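Cellulase (glycosyl hydrolase family 5) (Bacteroides ovatus, PDB 3ZMR) hydrolyses the beta-1,4-glucan backbone of xyloglucan internally, with retention of configuration, to release xyloglucan oligosaccharides. Local coordinates at residues Arg247-Asp252 and Gly297-Arg302. Sequence-based numbering, arbitrary orientation.
Sequences RFRDYD and GRNHYR
Two neighbouring helix-to-strand loops of the (beta/alpha)8 barrel meet here through R302, R298 and N299: residues 247-252 lead from helix 227-248 toward strand 255-258, and residues 297-302 precede the adjacent strand 304-307, away from the substrate-binding cleft. The example illustrates how one arginine can gather the carbonyl oxygens of a turn. The chain of R302 leaves with CG anti to the backbone N (chi1 -173°) and bends at chi3, bringing its guanidinium edge-on to the type I turn F248-Y251. R302 NH2 donates to Y251 O at 2.8 Å, R302 NH1 reaches the same oxygen at 3.0 Å from above its carbonyl plane, and R302 NH1 also donates to L255 O and, weakly, to D252 O. From its own loop, N299 OD1 receives R302 NE at 2.8 Å, with R302 NH2 as a second donor, while N299 ND2 is held by A245 O and T295 OG1 and its amide packs against CB and CG of R249. R298, extended from CG to NE, crosses D250 nearly at right angles; D250 O sits over the centre of the R298 guanidinium, 3.3 Å above its plane, and a long salt bridge joins R298 NH1 to D250 OD1 at 3.6 Å. One water is bound by D250 OD1 and by both N and NH1 of R298. A leucine in place of R302 offers no N-H, and would probably leave Y251 O and N299 OD1 without these partners and the two loops less firmly joined. The chemistry implies a division of labour: a buried cation, gripped in its own plane by oxygens of both loops, ties them together, while the more exposed ion pair is bridged by water.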
loop_
_atom_site.group_PDB
_atom_site.type_symbol
_atom_site.label_atom_id
_atom_site.label_comp_id
_atom_site.label_asym_id
_atom_site.label_seq_id
_atom_site.Cartn_x
_atom_site.Cartn_y
_atom_site.Cartn_z
ATOM N N ARG A 247 -18.594 -4.733 6.585
ATOM C CA ARG A 247 -19.465 -5.220 5.495
ATOM C C ARG A 247 -18.886 -6.499 4.850
ATOM O O ARG A 247 -19.631 -7.420 4.507
ATOM C CB ARG A 247 -19.696 -4.133 4.426
ATOM C CG ARG A 247 -20.397 -4.628 3.164
ATOM C CD ARG A 247 -21.809 -5.092 3.414
ATOM N NE ARG A 247 -22.734 -3.984 3.600
ATOM C CZ ARG A 247 -23.684 -3.611 2.723
ATOM N NH1 ARG A 247 -23.822 -4.206 1.557
ATOM N NH2 ARG A 247 -24.483 -2.595 3.030
ATOM N N PHE A 248 -17.555 -6.516 4.661
ATOM C CA PHE A 248 -16.893 -7.579 3.933
ATOM C C PHE A 248 -16.219 -8.665 4.802
ATOM O O PHE A 248 -15.491 -9.532 4.311
ATOM C CB PHE A 248 -15.894 -6.971 2.944
ATOM C CG PHE A 248 -16.537 -6.279 1.773
ATOM C CD1 PHE A 248 -17.019 -7.021 0.697
ATOM C CD2 PHE A 248 -16.656 -4.898 1.742
ATOM C CE1 PHE A 248 -17.627 -6.388 -0.347
ATOM C CE2 PHE A 248 -17.271 -4.253 0.691
ATOM C CZ PHE A 248 -17.740 -4.993 -0.360
ATOM N N ARG A 249 -16.524 -8.648 6.103
ATOM C CA ARG A 249 -15.809 -9.474 7.072
ATOM C C ARG A 249 -15.919 -10.976 6.793
ATOM O O ARG A 249 -14.987 -11.721 7.096
ATOM C CB ARG A 249 -16.358 -9.173 8.493
ATOM C CG ARG A 249 -15.621 -9.947 9.600
ATOM C CD ARG A 249 -15.868 -9.384 10.976
ATOM N NE ARG A 249 -17.287 -9.289 11.306
ATOM C CZ ARG A 249 -17.769 -8.765 12.424
ATOM N NH1 ARG A 249 -16.971 -8.229 13.349
ATOM N NH2 ARG A 249 -19.084 -8.739 12.591
ATOM N N ASP A 250 -17.062 -11.434 6.269
ATOM C CA ASP A 250 -17.289 -12.884 6.094
ATOM C C ASP A 250 -16.813 -13.449 4.769
ATOM O O ASP A 250 -17.009 -14.623 4.512
ATOM C CB ASP A 250 -18.749 -13.254 6.352
ATOM C CG ASP A 250 -19.189 -12.981 7.783
ATOM O OD1 ASP A 250 -18.346 -12.873 8.709
ATOM O OD2 ASP A 250 -20.414 -12.886 8.002
ATOM N N TYR A 251 -16.176 -12.637 3.927
ATOM C CA TYR A 251 -15.612 -13.138 2.666
ATOM C C TYR A 251 -14.302 -13.882 2.896
ATOM O O TYR A 251 -13.546 -13.570 3.827
ATOM C CB TYR A 251 -15.430 -12.005 1.632
ATOM C CG TYR A 251 -16.767 -11.521 1.063
ATOM C CD1 TYR A 251 -17.552 -10.609 1.740
ATOM C CD2 TYR A 251 -17.279 -12.082 -0.086
ATOM C CE1 TYR A 251 -18.795 -10.218 1.246
ATOM C CE2 TYR A 251 -18.488 -11.703 -0.607
ATOM C CZ TYR A 251 -19.258 -10.780 0.060
ATOM O OH TYR A 251 -20.484 -10.451 -0.509
ATOM N N ASP A 252 -14.055 -14.871 2.050
ATOM C CA ASP A 252 -12.886 -15.708 2.188
ATOM C C ASP A 252 -11.596 -15.005 1.704
ATOM O O ASP A 252 -11.597 -13.792 1.401
ATOM C CB ASP A 252 -13.156 -17.097 1.599
ATOM C CG ASP A 252 -13.135 -17.175 0.106
ATOM O OD1 ASP A 252 -12.584 -16.314 -0.596
ATOM O OD2 ASP A 252 -13.629 -18.222 -0.377
ATOM N N GLY A 297 -13.109 -11.843 13.327
ATOM C CA GLY A 297 -13.615 -12.798 12.354
ATOM C C GLY A 297 -12.547 -13.152 11.330
ATOM O O GLY A 297 -11.351 -13.267 11.640
ATOM N N ARG A 298 -12.964 -13.337 10.085
ATOM C CA ARG A 298 -12.004 -13.643 9.015
ATOM C C ARG A 298 -11.035 -12.473 8.758
ATOM O O ARG A 298 -9.966 -12.666 8.163
ATOM C CB ARG A 298 -12.749 -13.996 7.743
ATOM C CG ARG A 298 -13.478 -15.337 7.806
ATOM C CD ARG A 298 -14.258 -15.506 6.531
ATOM N NE ARG A 298 -15.120 -16.674 6.396
ATOM C CZ ARG A 298 -16.307 -16.820 6.946
ATOM N NH1 ARG A 298 -16.793 -15.946 7.835
ATOM N NH2 ARG A 298 -17.030 -17.898 6.598
ATOM N N ASN A 299 -11.421 -11.264 9.174
ATOM C CA ASN A 299 -10.557 -10.101 9.028
ATOM C C ASN A 299 -9.302 -10.173 9.904
ATOM O O ASN A 299 -8.346 -9.459 9.699
ATOM C CB ASN A 299 -11.295 -8.803 9.314
ATOM C CG ASN A 299 -12.278 -8.428 8.213
ATOM O OD1 ASN A 299 -12.214 -8.912 7.072
ATOM N ND2 ASN A 299 -13.174 -7.551 8.548
ATOM N N HIS A 300 -9.300 -11.064 10.875
ATOM C CA HIS A 300 -8.083 -11.356 11.643
ATOM C C HIS A 300 -6.983 -11.923 10.749
ATOM O O HIS A 300 -5.821 -11.613 10.935
ATOM C CB HIS A 300 -8.417 -12.348 12.764
ATOM C CG HIS A 300 -7.257 -12.702 13.647
ATOM N ND1 HIS A 300 -6.849 -11.884 14.667
ATOM C CD2 HIS A 300 -6.401 -13.754 13.643
ATOM C CE1 HIS A 300 -5.825 -12.437 15.298
ATOM N NE2 HIS A 300 -5.526 -13.566 14.691
ATOM N N TYR A 301 -7.392 -12.708 9.750
ATOM C CA TYR A 301 -6.498 -13.469 8.886
ATOM C C TYR A 301 -6.351 -12.926 7.460
ATOM O O TYR A 301 -5.515 -13.428 6.692
ATOM C CB TYR A 301 -7.011 -14.903 8.773
ATOM C CG TYR A 301 -6.973 -15.689 10.067
ATOM C CD1 TYR A 301 -5.752 -16.129 10.614
ATOM C CD2 TYR A 301 -8.138 -16.011 10.752
ATOM C CE1 TYR A 301 -5.690 -16.885 11.777
ATOM C CE2 TYR A 301 -8.080 -16.759 11.918
ATOM C CZ TYR A 301 -6.857 -17.169 12.416
ATOM O OH TYR A 301 -6.821 -17.911 13.567
ATOM N N ARG A 302 -7.187 -11.957 7.084
ATOM C CA ARG A 302 -7.243 -11.517 5.695
ATOM C C ARG A 302 -5.909 -10.957 5.267
ATOM O O ARG A 302 -5.209 -10.299 6.042
ATOM C CB ARG A 302 -8.343 -10.480 5.550
ATOM C CG ARG A 302 -8.634 -10.061 4.129
ATOM C CD ARG A 302 -9.886 -9.160 3.930
ATOM N NE ARG A 302 -11.046 -9.695 4.627
ATOM C CZ ARG A 302 -11.703 -10.809 4.292
ATOM N NH1 ARG A 302 -11.419 -11.514 3.181
ATOM N NH2 ARG A 302 -12.657 -11.268 5.098
HETATM O O HOH W 1 -15.863 -13.715 9.728
#